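Side-chain contacts in ADP-dependent (S)-NAD(P)H-hydrate dehydratase (Enterococcus faecalis, PDB 2R3B), which probably dehydrates the S form of hydrated NADH or NADPH at the expense of ADP, repairing these damaged nucleotides: residues V47-G52 and I240-L245; T76-V81 and T106-Q111; A125-I130 and I151-Q156; K132-Q137 and Q142-D147. All blocks are in the same frame, centred on the assembly; numbering follows the deposited sequence. Where two conformers were deposited one is given.

Interaction 1 of 4, residues V47-G52 and I240-L245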
loop_
_atom_site.group_PDB
_atom_site.type_symbol
_atom_site.label_atom_id
_atom_site.label_comp_id
_atom_site.label_asym_id
_atom_site.label_seq_id
_atom_site.Cartn_x
_atom_site.Cartn_y
_atom_site.Cartn_z
ATOM N N VAL B 47 12.206 19.450 -7.039
ATOM C CA VAL B 47 12.703 18.450 -7.984
ATOM C C VAL B 47 11.579 18.044 -8.891
ATOM O O VAL B 47 10.431 17.897 -8.461
ATOM C CB VAL B 47 13.271 17.188 -7.275
ATOM C CG1 VAL B 47 13.727 16.169 -8.286
ATOM C CG2 VAL B 47 14.396 17.586 -6.328
ATOM N N VAL B 48 11.889 17.871 -10.171
ATOM C CA VAL B 48 10.933 17.311 -11.078
ATOM C C VAL B 48 11.506 16.012 -11.664
ATOM O O VAL B 48 12.615 16.018 -12.203
ATOM C CB VAL B 48 10.565 18.306 -12.222
ATOM C CG1 VAL B 48 9.603 17.615 -13.228
ATOM C CG2 VAL B 48 9.897 19.562 -11.664
ATOM N N LEU B 49 10.762 14.917 -11.514
ATOM C CA LEU B 49 11.168 13.597 -12.003
ATOM C C LEU B 49 10.305 13.261 -13.204
ATOM O O LEU B 49 9.066 13.330 -13.125
ATOM C CB LEU B 49 10.960 12.564 -10.899
ATOM C CG LEU B 49 11.557 12.846 -9.512
ATOM C CD1 LEU B 49 11.209 11.684 -8.558
ATOM C CD2 LEU B 49 13.064 13.068 -9.608
ATOM N N ILE B 50 10.912 12.882 -14.314
ATOM C CA ILE B 50 10.185 12.657 -15.552
ATOM C C ILE B 50 10.453 11.272 -16.114
ATOM O O ILE B 50 11.596 10.923 -16.363
ATOM C CB ILE B 50 10.609 13.712 -16.611
ATOM C CG1 ILE B 50 10.527 15.112 -16.002
ATOM C CG2 ILE B 50 9.757 13.541 -17.890
ATOM C CD1 ILE B 50 10.983 16.254 -16.930
ATOM N N GLY B 51 9.401 10.451 -16.249
ATOM C CA GLY B 51 9.558 9.091 -16.771
ATOM C C GLY B 51 8.321 8.284 -16.504
ATOM O O GLY B 51 7.271 8.833 -16.173
ATOM N N GLY B 52 8.459 6.972 -16.638
ATOM C CA GLY B 52 7.372 6.058 -16.407
ATOM C C GLY B 52 6.307 6.137 -17.470
ATOM O O GLY B 52 5.250 6.827 -17.304
ATOM N N ILE B 240 17.981 9.432 -5.655
ATOM C CA ILE B 240 18.905 9.895 -4.615
ATOM C C ILE B 240 19.795 11.014 -5.133
ATOM O O ILE B 240 19.999 12.027 -4.426
ATOM C CB ILE B 240 19.781 8.761 -4.054
ATOM C CG1 ILE B 240 18.924 7.668 -3.420
ATOM C CG2 ILE B 240 20.705 9.337 -2.956
ATOM C CD1 ILE B 240 19.641 6.363 -3.004
ATOM N N ILE B 241 20.332 10.848 -6.344
ATOM C CA ILE B 241 21.172 11.894 -6.938
ATOM C C ILE B 241 20.361 13.181 -7.039
ATOM O O ILE B 241 20.794 14.271 -6.623
ATOM C CB ILE B 241 21.768 11.479 -8.307
ATOM C CG1 ILE B 241 22.789 10.337 -8.112
ATOM C CG2 ILE B 241 22.404 12.737 -9.039
ATOM C CD1 ILE B 241 23.226 9.627 -9.459
ATOM N N ALA B 242 19.154 13.062 -7.555
ATOM C CA ALA B 242 18.293 14.251 -7.706
ATOM C C ALA B 242 18.009 14.951 -6.367
ATOM O O ALA B 242 18.102 16.168 -6.255
ATOM C CB ALA B 242 16.975 13.842 -8.450
ATOM N N GLY B 243 17.638 14.184 -5.339
ATOM C CA GLY B 243 17.391 14.718 -3.997
ATOM C C GLY B 243 18.633 15.351 -3.367
ATOM O O GLY B 243 18.536 16.354 -2.673
ATOM N N PHE B 244 19.807 14.758 -3.610
ATOM C CA PHE B 244 21.035 15.335 -3.112
ATOM C C PHE B 244 21.337 16.674 -3.769
ATOM O O PHE B 244 21.655 17.644 -3.078
ATOM C CB PHE B 244 22.212 14.372 -3.268
ATOM C CG PHE B 244 22.433 13.499 -2.069
ATOM C CD1 PHE B 244 21.357 12.812 -1.499
ATOM C CD2 PHE B 244 23.696 13.316 -1.539
ATOM C CE1 PHE B 244 21.543 12.005 -0.367
ATOM C CE2 PHE B 244 23.888 12.494 -0.407
ATOM C CZ PHE B 244 22.819 11.832 0.165
ATOM N N LEU B 245 21.231 16.733 -5.091
ATOM C CA LEU B 245 21.506 17.984 -5.829
ATOM C C LEU B 245 20.498 19.085 -5.453
ATOM O O LEU B 245 20.783 20.275 -5.559
ATOM C CB LEU B 245 21.523 17.744 -7.327
ATOM C CG LEU B 245 22.755 16.985 -7.821
ATOM C CD1 LEU B 245 22.567 16.575 -9.272
ATOM C CD2 LEU B 245 24.034 17.832 -7.649
#

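Interaction 2 of 4, residues T76-V81 and T106-Q111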
loop_
_atom_site.group_PDB
_atom_site.type_symbol
_atom_site.label_atom_id
_atom_site.label_comp_id
_atom_site.label_asym_id
_atom_site.label_seq_id
_atom_site.Cartn_x
_atom_site.Cartn_y
_atom_site.Cartn_z
ATOM N N THR B 76 7.847 16.792 -7.737
ATOM C CA THR B 76 6.773 16.664 -8.734
ATOM C C THR B 76 7.165 15.610 -9.739
ATOM O O THR B 76 8.340 15.568 -10.165
ATOM C CB THR B 76 6.511 17.996 -9.457
ATOM O OG1 THR B 76 6.299 19.008 -8.485
ATOM C CG2 THR B 76 5.267 17.915 -10.355
ATOM N N VAL B 77 6.199 14.786 -10.144
ATOM C CA VAL B 77 6.460 13.720 -11.090
ATOM C C VAL B 77 5.646 13.958 -12.349
ATOM O O VAL B 77 4.418 14.042 -12.290
ATOM C CB VAL B 77 6.171 12.331 -10.500
ATOM C CG1 VAL B 77 6.659 11.199 -11.444
ATOM C CG2 VAL B 77 6.866 12.169 -9.106
ATOM N N ILE B 78 6.337 14.042 -13.485
ATOM C CA ILE B 78 5.687 14.025 -14.808
ATOM C C ILE B 78 5.781 12.602 -15.349
ATOM O O ILE B 78 6.871 12.099 -15.613
ATOM C CB ILE B 78 6.365 14.991 -15.810
ATOM C CG1 ILE B 78 6.357 16.433 -15.298
ATOM C CG2 ILE B 78 5.725 14.864 -17.233
ATOM C CD1 ILE B 78 7.318 17.342 -16.110
ATOM N N THR B 79 4.648 11.938 -15.420
ATOM C CA THR B 79 4.573 10.528 -15.728
ATOM C C THR B 79 3.223 10.242 -16.331
ATOM O O THR B 79 2.317 11.039 -16.225
ATOM C CB THR B 79 4.792 9.651 -14.475
ATOM O OG1 THR B 79 4.850 8.281 -14.885
ATOM C CG2 THR B 79 3.663 9.788 -13.444
ATOM N N ASP B 80 3.072 9.120 -17.016
ATOM C CA ASP B 80 1.742 8.815 -17.565
ATOM C C ASP B 80 0.689 8.817 -16.462
ATOM O O ASP B 80 0.886 8.291 -15.362
ATOM C CB ASP B 80 1.741 7.483 -18.294
ATOM C CG ASP B 80 0.581 7.338 -19.237
ATOM O OD1 ASP B 80 -0.548 7.062 -18.770
ATOM O OD2 ASP B 80 0.812 7.472 -20.468
ATOM N N VAL B 81 -0.456 9.410 -16.770
ATOM C CA VAL B 81 -1.572 9.477 -15.816
ATOM C C VAL B 81 -1.974 8.107 -15.256
ATOM O O VAL B 81 -2.435 7.989 -14.107
ATOM C CB VAL B 81 -2.775 10.210 -16.443
ATOM C CG1 VAL B 81 -3.306 9.399 -17.631
ATOM C CG2 VAL B 81 -3.791 10.484 -15.362
ATOM N N THR B 106 5.338 22.101 -18.517
ATOM C CA THR B 106 6.275 23.179 -18.778
ATOM C C THR B 106 6.449 24.101 -17.577
ATOM O O THR B 106 7.550 24.522 -17.264
ATOM C CB THR B 106 5.805 23.940 -20.042
ATOM O OG1 THR B 106 5.789 23.003 -21.147
ATOM C CG2 THR B 106 6.663 25.146 -20.329
ATOM N N ASN B 107 5.369 24.365 -16.861
ATOM C CA ASN B 107 5.398 25.199 -15.684
ATOM C C ASN B 107 6.251 24.577 -14.602
ATOM O O ASN B 107 7.097 25.252 -13.995
ATOM C CB ASN B 107 3.975 25.396 -15.185
ATOM C CG ASN B 107 3.815 26.539 -14.235
ATOM O OD1 ASN B 107 4.773 27.136 -13.726
ATOM N ND2 ASN B 107 2.565 26.892 -14.022
ATOM N N VAL B 108 6.013 23.301 -14.326
ATOM C CA VAL B 108 6.763 22.634 -13.272
ATOM C C VAL B 108 8.237 22.486 -13.631
ATOM O O VAL B 108 9.115 22.629 -12.774
ATOM C CB VAL B 108 6.118 21.297 -12.783
ATOM C CG1 VAL B 108 4.652 21.524 -12.366
ATOM C CG2 VAL B 108 6.222 20.195 -13.778
ATOM N N VAL B 109 8.541 22.217 -14.886
ATOM C CA VAL B 109 9.951 22.176 -15.289
ATOM C C VAL B 109 10.626 23.554 -15.153
ATOM O O VAL B 109 11.775 23.658 -14.706
ATOM C CB VAL B 109 10.087 21.645 -16.738
ATOM C CG1 VAL B 109 11.483 21.912 -17.260
ATOM C CG2 VAL B 109 9.690 20.175 -16.785
ATOM N N GLU B 110 9.902 24.614 -15.504
ATOM C CA GLU B 110 10.428 25.991 -15.411
ATOM C C GLU B 110 10.805 26.379 -13.972
ATOM O O GLU B 110 11.795 27.076 -13.754
ATOM C CB GLU B 110 9.407 26.965 -15.948
ATOM C CG GLU B 110 9.944 28.340 -16.250
ATOM C CD GLU B 110 10.050 29.255 -15.035
ATOM O OE1 GLU B 110 9.320 29.051 -14.010
ATOM O OE2 GLU B 110 10.856 30.235 -15.111
ATOM N N GLN B 111 10.027 25.900 -13.007
ATOM C CA GLN B 111 10.269 26.159 -11.584
ATOM C C GLN B 111 11.285 25.233 -10.893
ATOM O O GLN B 111 11.677 25.474 -9.744
ATOM C CB GLN B 111 8.978 25.978 -10.829
ATOM C CG GLN B 111 7.944 26.994 -11.171
ATOM C CD GLN B 111 6.737 26.808 -10.291
ATOM O OE1 GLN B 111 6.833 26.895 -9.054
ATOM N NE2 GLN B 111 5.593 26.523 -10.904
#

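Interaction 3 of 4, residues A125-I130 and I151-Q156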
loop_
_atom_site.group_PDB
_atom_site.type_symbol
_atom_site.label_atom_id
_atom_site.label_comp_id
_atom_site.label_asym_id
_atom_site.label_seq_id
_atom_site.Cartn_x
_atom_site.Cartn_y
_atom_site.Cartn_z
ATOM N N ALA B 125 7.428 7.871 -29.337
ATOM C CA ALA B 125 7.384 9.237 -29.850
ATOM C C ALA B 125 7.082 10.230 -28.753
ATOM O O ALA B 125 7.545 11.377 -28.794
ATOM C CB ALA B 125 6.317 9.341 -30.953
ATOM N N THR B 126 6.265 9.815 -27.792
ATOM C CA THR B 126 5.969 10.691 -26.667
ATOM C C THR B 126 7.217 10.930 -25.842
ATOM O O THR B 126 7.467 12.051 -25.433
ATOM C CB THR B 126 4.876 10.105 -25.772
ATOM O OG1 THR B 126 3.653 10.025 -26.519
ATOM C CG2 THR B 126 4.661 10.989 -24.524
ATOM N N ALA B 127 7.943 9.857 -25.543
ATOM C CA ALA B 127 9.248 9.948 -24.846
ATOM C C ALA B 127 10.208 10.898 -25.540
ATOM O O ALA B 127 10.824 11.751 -24.913
ATOM C CB ALA B 127 9.895 8.555 -24.730
ATOM N N GLN B 128 10.355 10.729 -26.851
ATOM C CA GLN B 128 11.180 11.613 -27.658
ATOM C C GLN B 128 10.748 13.039 -27.577
ATOM O O GLN B 128 11.575 13.905 -27.428
ATOM C CB GLN B 128 11.185 11.176 -29.126
ATOM C CG GLN B 128 11.858 9.872 -29.353
ATOM C CD GLN B 128 11.503 9.291 -30.704
ATOM O OE1 GLN B 128 11.467 10.020 -31.699
ATOM N NE2 GLN B 128 11.245 7.997 -30.754
ATOM N N GLN B 129 9.445 13.297 -27.672
ATOM C CA GLN B 129 8.949 14.654 -27.589
ATOM C C GLN B 129 9.216 15.296 -26.253
ATOM O O GLN B 129 9.664 16.431 -26.194
ATOM C CB GLN B 129 7.429 14.702 -27.844
ATOM C CG GLN B 129 6.848 16.100 -27.712
ATOM C CD GLN B 129 5.429 16.205 -28.289
ATOM O OE1 GLN B 129 4.605 15.328 -28.073
ATOM N NE2 GLN B 129 5.158 17.274 -29.025
ATOM N N ILE B 130 8.909 14.584 -25.168
ATOM C CA ILE B 130 9.144 15.119 -23.822
ATOM C C ILE B 130 10.634 15.440 -23.600
ATOM O O ILE B 130 10.984 16.508 -23.070
ATOM C CB ILE B 130 8.658 14.148 -22.718
ATOM C CG1 ILE B 130 7.153 13.851 -22.831
ATOM C CG2 ILE B 130 8.895 14.783 -21.324
ATOM C CD1 ILE B 130 6.255 14.999 -22.333
ATOM N N ILE B 151 19.147 8.594 -22.110
ATOM C CA ILE B 151 20.526 8.635 -22.635
ATOM C C ILE B 151 20.532 8.091 -24.077
ATOM O O ILE B 151 21.125 8.689 -24.986
ATOM C CB ILE B 151 21.501 7.806 -21.782
ATOM C CG1 ILE B 151 21.513 8.303 -20.333
ATOM C CG2 ILE B 151 22.958 7.899 -22.361
ATOM C CD1 ILE B 151 22.311 7.442 -19.381
ATOM N N THR B 152 19.863 6.970 -24.274
ATOM C CA THR B 152 19.727 6.376 -25.597
ATOM C C THR B 152 19.066 7.329 -26.577
ATOM O O THR B 152 19.550 7.502 -27.702
ATOM C CB THR B 152 18.953 5.078 -25.528
ATOM O OG1 THR B 152 19.656 4.158 -24.697
ATOM C CG2 THR B 152 18.768 4.444 -26.923
ATOM N N LEU B 153 17.957 7.950 -26.181
ATOM C CA LEU B 153 17.296 8.944 -27.050
ATOM C C LEU B 153 18.176 10.160 -27.311
ATOM O O LEU B 153 18.167 10.740 -28.417
ATOM C CB LEU B 153 15.982 9.405 -26.421
ATOM C CG LEU B 153 14.870 8.352 -26.342
ATOM C CD1 LEU B 153 13.616 8.942 -25.680
ATOM C CD2 LEU B 153 14.540 7.716 -27.706
ATOM N N PHE B 154 18.917 10.580 -26.287
ATOM C CA PHE B 154 19.814 11.717 -26.409
ATOM C C PHE B 154 20.869 11.430 -27.477
ATOM O O PHE B 154 21.150 12.277 -28.318
ATOM C CB PHE B 154 20.489 12.084 -25.084
ATOM C CG PHE B 154 21.452 13.224 -25.216
ATOM C CD1 PHE B 154 22.798 12.984 -25.534
ATOM C CD2 PHE B 154 21.030 14.539 -25.082
ATOM C CE1 PHE B 154 23.688 14.046 -25.708
ATOM C CE2 PHE B 154 21.934 15.605 -25.250
ATOM C CZ PHE B 154 23.250 15.364 -25.558
ATOM N N SER B 155 21.417 10.226 -27.431
ATOM C CA SER B 155 22.489 9.838 -28.337
ATOM C C SER B 155 21.971 9.634 -29.764
ATOM O O SER B 155 22.642 9.995 -30.732
ATOM C CB SER B 155 23.191 8.586 -27.828
ATOM O OG SER B 155 22.449 7.415 -28.107
ATOM N N GLN B 156 20.786 9.066 -29.892
ATOM C CA GLN B 156 20.156 8.880 -31.198
ATOM C C GLN B 156 19.625 10.157 -31.841
ATOM O O GLN B 156 19.420 10.189 -33.055
ATOM C CB GLN B 156 19.026 7.877 -31.082
ATOM C CG GLN B 156 19.488 6.488 -30.694
ATOM C CD GLN B 156 18.341 5.514 -30.443
ATOM O OE1 GLN B 156 17.169 5.897 -30.331
ATOM N NE2 GLN B 156 18.684 4.239 -30.363
#

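Interaction 4 of 4, residues K132-Q137 and Q142-D147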
loop_
_atom_site.group_PDB
_atom_site.type_symbol
_atom_site.label_atom_id
_atom_site.label_comp_id
_atom_site.label_asym_id
_atom_site.label_seq_id
_atom_site.Cartn_x
_atom_site.Cartn_y
_atom_site.Cartn_z
ATOM N N LYS B 132 12.895 16.231 -25.911
ATOM C CA LYS B 132 13.200 17.460 -26.656
ATOM C C LYS B 132 12.681 18.707 -25.948
ATOM O O LYS B 132 13.372 19.706 -25.920
ATOM C CB LYS B 132 12.560 17.447 -28.028
ATOM C CG LYS B 132 13.106 16.455 -28.986
ATOM C CD LYS B 132 12.438 16.694 -30.334
ATOM C CE LYS B 132 12.347 15.489 -31.190
ATOM N NZ LYS B 132 11.496 15.888 -32.368
HETATM N N MSE B 133 11.444 18.656 -25.428
HETATM C CA MSE B 133 10.875 19.811 -24.730
HETATM C C MSE B 133 11.750 20.162 -23.552
HETATM O O MSE B 133 12.073 21.316 -23.340
HETATM C CB MSE B 133 9.422 19.550 -24.291
HETATM C CG MSE B 133 8.449 19.450 -25.447
HETATM SE SE MSE B 133 6.648 18.990 -24.871
HETATM C CE MSE B 133 6.411 20.334 -23.685
ATOM N N VAL B 134 12.168 19.151 -22.795
ATOM C CA VAL B 134 12.982 19.397 -21.613
ATOM C C VAL B 134 14.349 19.934 -21.940
ATOM O O VAL B 134 14.847 20.850 -21.293
ATOM C CB VAL B 134 13.128 18.105 -20.759
ATOM C CG1 VAL B 134 14.267 18.236 -19.729
ATOM C CG2 VAL B 134 11.798 17.783 -20.107
ATOM N N LEU B 135 14.984 19.358 -22.948
ATOM C CA LEU B 135 16.279 19.852 -23.365
ATOM C C LEU B 135 16.147 21.295 -23.863
ATOM O O LEU B 135 17.014 22.100 -23.589
ATOM C CB LEU B 135 16.868 18.985 -24.468
ATOM C CG LEU B 135 17.299 17.582 -24.026
ATOM C CD1 LEU B 135 17.678 16.749 -25.254
ATOM C CD2 LEU B 135 18.440 17.666 -23.064
ATOM N N ALA B 136 15.077 21.600 -24.595
ATOM C CA ALA B 136 14.877 22.961 -25.135
ATOM C C ALA B 136 14.662 23.960 -24.003
ATOM O O ALA B 136 15.164 25.087 -24.042
ATOM C CB ALA B 136 13.679 22.986 -26.065
ATOM N N GLN B 137 13.913 23.520 -22.990
ATOM C CA GLN B 137 13.514 24.381 -21.874
ATOM C C GLN B 137 14.594 24.598 -20.810
ATOM O O GLN B 137 14.524 25.527 -20.015
ATOM C CB GLN B 137 12.270 23.773 -21.211
ATOM C CG GLN B 137 11.503 24.788 -20.457
ATOM C CD GLN B 137 10.309 24.236 -19.720
ATOM O OE1 GLN B 137 9.698 23.239 -20.138
ATOM N NE2 GLN B 137 9.920 24.929 -18.667
ATOM N N GLN B 142 19.772 25.112 -13.595
ATOM C CA GLN B 142 19.101 23.873 -13.223
ATOM C C GLN B 142 20.018 22.667 -13.446
ATOM O O GLN B 142 20.630 22.517 -14.496
ATOM C CB GLN B 142 17.860 23.669 -14.092
ATOM C CG GLN B 142 16.751 24.649 -13.871
ATOM C CD GLN B 142 15.613 24.400 -14.807
ATOM O OE1 GLN B 142 15.817 24.227 -16.028
ATOM N NE2 GLN B 142 14.383 24.399 -14.260
ATOM N N TRP B 143 20.055 21.758 -12.477
ATOM C CA TRP B 143 20.673 20.462 -12.688
ATOM C C TRP B 143 19.745 19.616 -13.543
ATOM O O TRP B 143 18.537 19.598 -13.320
ATOM C CB TRP B 143 20.906 19.773 -11.348
ATOM C CG TRP B 143 21.973 20.398 -10.514
ATOM C CD1 TRP B 143 21.814 21.236 -9.471
ATOM C CD2 TRP B 143 23.368 20.182 -10.653
ATOM N NE1 TRP B 143 23.031 21.579 -8.957
ATOM C CE2 TRP B 143 24.003 20.921 -9.651
ATOM C CE3 TRP B 143 24.138 19.388 -11.503
ATOM C CZ2 TRP B 143 25.377 20.920 -9.486
ATOM C CZ3 TRP B 143 25.510 19.390 -11.343
ATOM C CH2 TRP B 143 26.109 20.143 -10.347
ATOM N N LEU B 144 20.309 18.896 -14.505
ATOM C CA LEU B 144 19.554 18.033 -15.386
ATOM C C LEU B 144 20.233 16.669 -15.393
ATOM O O LEU B 144 21.359 16.552 -15.893
ATOM C CB LEU B 144 19.518 18.605 -16.809
ATOM C CG LEU B 144 18.901 17.745 -17.911
ATOM C CD1 LEU B 144 17.466 17.336 -17.549
ATOM C CD2 LEU B 144 18.904 18.451 -19.270
ATOM N N ILE B 145 19.556 15.645 -14.873
ATOM C CA ILE B 145 20.087 14.277 -14.827
ATOM C C ILE B 145 19.402 13.481 -15.923
ATOM O O ILE B 145 18.177 13.425 -15.980
ATOM C CB ILE B 145 19.832 13.624 -13.477
ATOM C CG1 ILE B 145 20.342 14.525 -12.348
ATOM C CG2 ILE B 145 20.450 12.193 -13.449
ATOM C CD1 ILE B 145 19.634 14.244 -11.023
ATOM N N ILE B 146 20.192 12.914 -16.824
ATOM C CA ILE B 146 19.689 12.166 -17.985
ATOM C C ILE B 146 20.084 10.718 -17.750
ATOM O O ILE B 146 21.259 10.392 -17.692
ATOM C CB ILE B 146 20.300 12.698 -19.283
ATOM C CG1 ILE B 146 19.957 14.189 -19.441
ATOM C CG2 ILE B 146 19.809 11.889 -20.522
ATOM C CD1 ILE B 146 20.587 14.861 -20.685
ATOM N N ASP B 147 19.077 9.864 -17.635
ATOM C CA ASP B 147 19.214 8.507 -17.130
ATOM C C ASP B 147 18.542 7.542 -18.098
ATOM O O ASP B 147 17.634 7.913 -18.837
ATOM C CB ASP B 147 18.534 8.448 -15.759
ATOM C CG ASP B 147 18.590 7.081 -15.115
ATOM O OD1 ASP B 147 19.711 6.550 -14.930
ATOM O OD2 ASP B 147 17.504 6.531 -14.787
HETATM O O HOH W 1 13.621 25.026 -17.489
#

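Interaction 1 of 4, residues V47-G52 and I240-L245
With CG1 anti to the backbone N (chi1 178°), Val47 puts both of its methyls on Ala242 of the facing helix: CG1 meets the methyl carbon, while CG2, on the side of the valine's own amide, comes up to the helix backbone. In Leu49 it is CG that takes the place held by CG2 in Val47, beside the backbone N (chi1 -51°), and the extended second torsion then carries CD2 to the same methyl, although the CB itself is not aimed at the helix. Ala242 CB is therefore touched by two residues on one face of the strand, at 4.0 Å from Val47 CG1 and 4.2 Å from Leu49 CD2. The second distance is the less secure, since Leu49 was modelled in two conformers. Val47 CG2 lies 4.0 Å from Ala242 O, a van der Waals approach to a backbone carbonyl.

This is a helix laid over the middle of the sheet in a ribokinase-like alpha/beta fold, and it illustrates how a small residue lets a helix come near a strand: the CA atoms of Val47 and Ala242 are 7.0 Å apart. The same alanine also rests on Val114 and Ile145, so that helix 233-247 spans three adjacent strands. Helix 57-70 packs on this face too, its Cys67 against both Val47 and Leu49. Val48 turns to the other side of the sheet. At the N-terminal end of helix 233-247, Asp235, predicted to bind the hydrated nucleotide, has its side chain about 9 Å from that of Leu49.

Interaction 2 of 4, residues T76-V81 and T106-Q111
Val108 and Ile78 give up the most surface here, with Thr76 third. Ile78 reaches the helix with its longer branch: CG1 stands beside the backbone N (chi1 -58°) and the chain continues extended, so that CD1 lies 3.8 Å from Val108 CG2. The two side chains run past each other in opposite directions, which also brings Ile78 CG1 within 4.1 Å of Val108 CG2. Ile78 CD1 also meets Val109 CG2 at 3.8 Å, but there the side chains cross at about a right angle. One isoleucine terminus thus fits against two successive helical valines. Val108's other methyl, CG1, is met by Thr76 CG2 at 4.2 Å; the threonine offers its methyl rather than its hydroxyl, keeping the interface wholly apolar.

Strand and helix segments approach to 9.8 Å between axes, at 133° between their directions. Helix 102-111 covers one face of the central sheet of the ribokinase-like alpha/beta fold, where Val108 also touches Val97 of strand 95-97, the outermost at this end of the sheet within the chain, and Val109 touches Ile50 of strand 46-50. Gln55 of a second subunit packs on Val108, while helix 57-70 meets Val77 on the other face of the sheet.

Interaction 3 of 4, residues A125-I130 and I151-Q156
Leu153 makes the apolar part of this helix-helix contact, dividing its two methyls between neighbouring residues of the other helix. Leu153 CD1 meets Ala127 CB at 3.9 Å and stands equally far from the backbone atom Gln128 N. Leu153 CD2 turns to the aliphatic stem of the glutamine and lies 3.8 Å from Gln128 CG. The leucine's CG sits beside its backbone N (chi1 -68°) and the second torsion is extended, which together send the two methyls to Ala127 and Gln128. The Leu153 and Gln128 side chains cross at about a right angle, the glutamine lending only its methylene part to the contact while Ala127 is itself buried.

Helix 125-137 is the crossover between strands 114-117 and 143-147 of the alpha/beta fold, and helix 149-156 follows the second strand almost at once. The contact is thus made between neighbouring helices on the way along the sheet, and Leu131 and Leu123 add further apolar neighbours to Leu153.

No hydrogen bond passes between the segments; the polar bonds that can be named stay within each helix and its own flanking residues. The amide of Gln128, on an extended chain, donates through NE2 to Leu123 O, and Ala127 N is bonded to Asp124 OD1 at the start of the helix. On the other helix, Thr152 O receives Gln156 N at 3.0 Å; a further bond from Ser155 OG occurs in one of two modelled conformers and is less certain. The side chain of Ala127 lies about 5 Å from Gly122, a predicted binding residue for the hydrated nucleotide.

Interaction 4 of 4, residues K132-Q137 and Q142-D147
Leu144 overlaps two residues of the helix with its two methyls: CD1 lies 4.0 Å from Val134 CG1 and CD2 3.9 Å from Leu135 CD2. Its CG is anti to the backbone N (chi1 173°), which sends the fork out from the strand toward the helix. It meets Val134 at a slant and Leu135 at about a right angle. Leu135 reaches inward through its end rather than its CB, and the same CD2 comes to 4.3 Å from Ile146 CD1, two residues farther along the strand.

These elements are the helix and second strand of a beta-alpha-beta unit that starts with strand 114-117. Their directions differ by 152°, as fits a helix returning over the sheet before a parallel strand, and their axes approach to 10.9 Å.

Near the turn between them the chemistry becomes polar. A single water gives one hydrogen to Gln137 O at 2.7 Å and the other to Gln142 OE1 at 2.8 Å, bridging the last turn of the helix to the residue just before the strand. Gln142 OE1 also accepts from Gln139 N, while NE2 donates to Val109 O and Ala112 O. With both ends of the buried amide engaged, its orientation is well supported, OE1 accepting and NE2 donating: an apolar layer holds helix to sheet, and one water and the Gln142 amide probably help to hold the short connection in place.

How the interactions relate
Read from the N terminus, interaction 1 opens at strand 46-50 and does not close until helix 233-247, so it encloses the other three. Within that span interaction 2 opens at strand 74-78 and closes at helix 102-111, before interaction 3 begins. Interaction 3 joins helix 125-137 to helix 149-156, and interaction 4 lies wholly within its loop, joining the same first helix to strand 143-147. No two contacts cross. Strands 46-50 and 74-78 are neighbours, linking interactions 1 and 2 through backbone bonds. Interactions 2 and 4 are joined by glutamine bonds to backbone carbonyls of helix 102-111, and Ile50 packing on Val134 ties interaction 4 to interaction 1.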